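Local coordinates for protein PfkB (Polaromonas sp. JS666, PDB 4DU5) that probably phosphorylates a sugar or related small molecule with ATP as a pfkB-family carbohydrate kinase, at residues 105-108 / 109-112; 237-240 / 241-245. All blocks are in the same frame, centred on the assembly; numbering follows the deposited sequence.

How the contacts relate
Two short contacts at far-apart points of one kinase chain illustrate how local contacts, side-chain and main-chain, are made where regular elements end. From the N terminus, contact 1 comes first: it closes the turn by which the chain leaves strand 100-106, an outer strand of the large mixed sheet, and heads for strand 114-117 of the small four-stranded sheet. Contact 2 follows much later, within the last turns of helix 234-243, where the chain stops being helical before entering strand 248-252. The two are in series, neither nested nor crossed, with centres about 39 Å apart on opposite sides of the chain's centre. Contact 1 lies in the link between the two sheets; contact 2 packs on strands 248-252 and 258-262 of the large one.

Contact 1: residues 105-108 / 109-112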
# COMPACT_ATOMS: atom_id res chain seq x y z
N VAL A 105 10.41 -5.01 -16.18
CA VAL A 105 9.50 -4.06 -16.77
C VAL A 105 8.93 -3.19 -15.65
O VAL A 105 8.31 -3.68 -14.70
CB VAL A 105 8.34 -4.77 -17.49
CG1 VAL A 105 7.39 -3.74 -18.09
CG2 VAL A 105 8.87 -5.72 -18.57
N CYS A 106 9.15 -1.89 -15.77
CA CYS A 106 8.47 -0.95 -14.94
C CYS A 106 7.29 -0.39 -15.72
O CYS A 106 7.44 0.53 -16.52
CB CYS A 106 9.44 0.12 -14.56
SG CYS A 106 10.90 -0.63 -13.86
N ASP A 107 6.11 -0.96 -15.47
CA ASP A 107 4.87 -0.63 -16.14
C ASP A 107 4.03 0.38 -15.37
O ASP A 107 3.38 0.01 -14.39
CB ASP A 107 4.07 -1.91 -16.29
CG ASP A 107 2.75 -1.70 -17.00
OD1 ASP A 107 2.24 -0.56 -17.04
OD2 ASP A 107 2.22 -2.71 -17.50
N ALA A 108 3.97 1.63 -15.83
CA ALA A 108 3.20 2.68 -15.14
C ALA A 108 1.70 2.40 -14.81
O ALA A 108 1.13 3.07 -13.97
CB ALA A 108 3.37 4.03 -15.82
N THR A 109 1.09 1.41 -15.47
CA THR A 109 -0.35 1.09 -15.32
C THR A 109 -0.66 0.09 -14.20
O THR A 109 -1.82 -0.30 -13.97
CB THR A 109 -0.89 0.51 -16.66
OG1 THR A 109 -0.89 1.54 -17.65
CG2 THR A 109 -2.32 -0.08 -16.52
N GLN A 110 0.38 -0.35 -13.51
CA GLN A 110 0.25 -1.47 -12.58
C GLN A 110 0.90 -1.06 -11.27
O GLN A 110 1.70 -0.12 -11.25
CB GLN A 110 0.91 -2.71 -13.16
CG GLN A 110 0.41 -3.13 -14.54
CD GLN A 110 1.11 -4.38 -15.03
OE1 GLN A 110 2.29 -4.58 -14.74
NE2 GLN A 110 0.39 -5.24 -15.75
N LYS A 111 0.56 -1.78 -10.20
CA LYS A 111 1.04 -1.41 -8.83
C LYS A 111 2.14 -2.30 -8.18
O LYS A 111 2.20 -3.49 -8.43
CB LYS A 111 -0.16 -1.17 -7.90
CG LYS A 111 -1.48 -1.73 -8.41
CD LYS A 111 -2.66 -1.10 -7.69
CE LYS A 111 -4.02 -1.46 -8.33
NZ LYS A 111 -5.07 -0.47 -7.89
N THR A 112 3.03 -1.69 -7.41
CA THR A 112 4.11 -2.42 -6.71
C THR A 112 3.61 -3.02 -5.41
O THR A 112 2.95 -2.33 -4.63
CB THR A 112 5.29 -1.50 -6.32
OG1 THR A 112 5.87 -0.91 -7.49
CG2 THR A 112 6.36 -2.29 -5.61
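D107 and Q110 meet with their flat ends stacked: the carboxylate and the amide planes are 21° apart, although the two side chains run at about a right angle to each other. D107 OD2 lies 3.2 Å from Q110 CD, an approach of one flat group over another. D107 OD2 and Q110 OE1, both acceptors, do not bond each other. What reconciles them is R80, which forms a salt bridge with D107 OD2 through NH2 and donates a hydrogen bond to Q110 OE1 through NE. The other carboxylate oxygen, D107 OD1, accepts from T109 N at 2.8 Å, on its anti side and 34° out of the carboxylate plane. With CG anti to its own N (chi1 -179°), the D107 carboxylate reaches forward to T109 N. The chain here makes a type I beta turn from D107 to Q110, closed by the main-chain bond from Q110 N to D107 O at 3.1 Å; the D107 OD1–T109 N bond adds an Asx turn within it. The turn follows strand 100-106, whose end pairs with the neighbouring strand 75-81. The T109 side chain slants across that of D107, while Q110 also packs on A136 and H139.

Contact 2: residues 237-240 / 241-245; sequences VARF and YRQLG
F240 points an edge at the face of Y241, an edge-to-face aromatic pair set near the C-terminal end of helix 234-243, which finishes in a Schellman motif at G245. The ring centroids are 5.0 Å apart and the planes stand at 70°, with F240 CD1 poised over the centre of the tyrosine ring. F240 has CG anti to its backbone N (chi1 -177°), whereas Y241 has CG anti to its carbonyl carbon (chi1 -65°); the differing torsions turn the rings toward each other across adjacent positions. F240 CE1 also touches L244 CD1 at 3.8 Å, the two side chains lying alongside one another. V237 runs beside Y241 one turn earlier, V237 CG1 to Y241 CE2 at 4.1 Å. Beneath them R242 N bonds A238 O at 3.0 Å. Around this apolar group, L228 and T229 of helix 222-229 and V249 of strand 248-252 pack on the tyrosine, and N209 hydrogen-bonds its OH. With an alanine here in place of Y241, the F240 edge would probably lose its facing ring and N209 its hydroxyl partner. R242 is held by D261, and R239 is paired with E231. At the helix end, G245 N bonds R242 O at 2.9 Å.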
# COMPACT_ATOMS: atom_id res chain seq x y z
N VAL A 237 12.29 -38.75 1.11
CA VAL A 237 12.02 -37.47 0.43
C VAL A 237 12.90 -37.37 -0.80
O VAL A 237 12.39 -37.16 -1.91
CB VAL A 237 12.24 -36.26 1.34
CG1 VAL A 237 12.37 -35.00 0.53
CG2 VAL A 237 11.10 -36.17 2.37
N ALA A 238 14.20 -37.57 -0.61
CA ALA A 238 15.15 -37.59 -1.70
C ALA A 238 14.78 -38.56 -2.83
O ALA A 238 14.72 -38.16 -3.99
CB ALA A 238 16.53 -37.89 -1.19
N ARG A 239 14.52 -39.83 -2.52
CA ARG A 239 14.23 -40.76 -3.63
C ARG A 239 12.91 -40.46 -4.39
O ARG A 239 12.78 -40.81 -5.57
CB ARG A 239 14.43 -42.27 -3.28
CG ARG A 239 14.19 -42.72 -1.84
CD ARG A 239 13.95 -44.23 -1.77
NE ARG A 239 12.85 -44.61 -2.67
CZ ARG A 239 11.53 -44.48 -2.41
NH1 ARG A 239 11.08 -43.98 -1.25
NH2 ARG A 239 10.64 -44.86 -3.34
N PHE A 240 11.99 -39.76 -3.72
CA PHE A 240 10.78 -39.27 -4.36
C PHE A 240 11.09 -38.31 -5.51
O PHE A 240 10.44 -38.36 -6.56
CB PHE A 240 9.91 -38.55 -3.32
CG PHE A 240 8.60 -38.07 -3.85
CD1 PHE A 240 8.51 -36.86 -4.53
CD2 PHE A 240 7.46 -38.84 -3.69
CE1 PHE A 240 7.29 -36.42 -5.05
CE2 PHE A 240 6.24 -38.42 -4.19
CZ PHE A 240 6.15 -37.20 -4.88
N TYR A 241 12.06 -37.42 -5.32
CA TYR A 241 12.41 -36.46 -6.35
C TYR A 241 13.45 -36.97 -7.32
O TYR A 241 13.59 -36.43 -8.41
CB TYR A 241 12.83 -35.13 -5.75
CG TYR A 241 11.70 -34.48 -5.03
CD1 TYR A 241 10.66 -33.87 -5.73
CD2 TYR A 241 11.64 -34.50 -3.65
CE1 TYR A 241 9.60 -33.30 -5.07
CE2 TYR A 241 10.59 -33.91 -2.97
CZ TYR A 241 9.57 -33.32 -3.70
OH TYR A 241 8.53 -32.75 -3.02
N ARG A 242 14.18 -38.00 -6.91
CA ARG A 242 15.07 -38.68 -7.84
C ARG A 242 14.21 -39.40 -8.85
O ARG A 242 14.51 -39.41 -10.04
CB ARG A 242 15.98 -39.71 -7.14
CG ARG A 242 16.95 -39.14 -6.12
CD ARG A 242 17.97 -38.16 -6.73
NE ARG A 242 18.58 -38.59 -7.98
CZ ARG A 242 19.57 -39.47 -8.08
NH1 ARG A 242 20.06 -40.04 -6.99
NH2 ARG A 242 20.06 -39.78 -9.26
N GLN A 243 13.14 -40.01 -8.36
CA GLN A 243 12.28 -40.80 -9.24
C GLN A 243 11.54 -39.94 -10.24
O GLN A 243 11.38 -40.35 -11.39
CB GLN A 243 11.34 -41.73 -8.47
CG GLN A 243 11.92 -43.14 -8.36
CD GLN A 243 11.89 -43.68 -6.94
OE1 GLN A 243 10.84 -43.66 -6.26
NE2 GLN A 243 13.04 -44.18 -6.47
N LEU A 244 11.12 -38.74 -9.81
CA LEU A 244 10.54 -37.75 -10.72
C LEU A 244 11.57 -37.12 -11.66
O LEU A 244 11.23 -36.24 -12.45
CB LEU A 244 9.85 -36.64 -9.95
CG LEU A 244 8.45 -36.92 -9.39
CD1 LEU A 244 7.93 -35.62 -8.76
CD2 LEU A 244 7.46 -37.45 -10.45
N GLY A 245 12.83 -37.54 -11.54
CA GLY A 245 13.88 -37.17 -12.49
C GLY A 245 14.79 -36.02 -12.09
O GLY A 245 15.09 -35.15 -12.91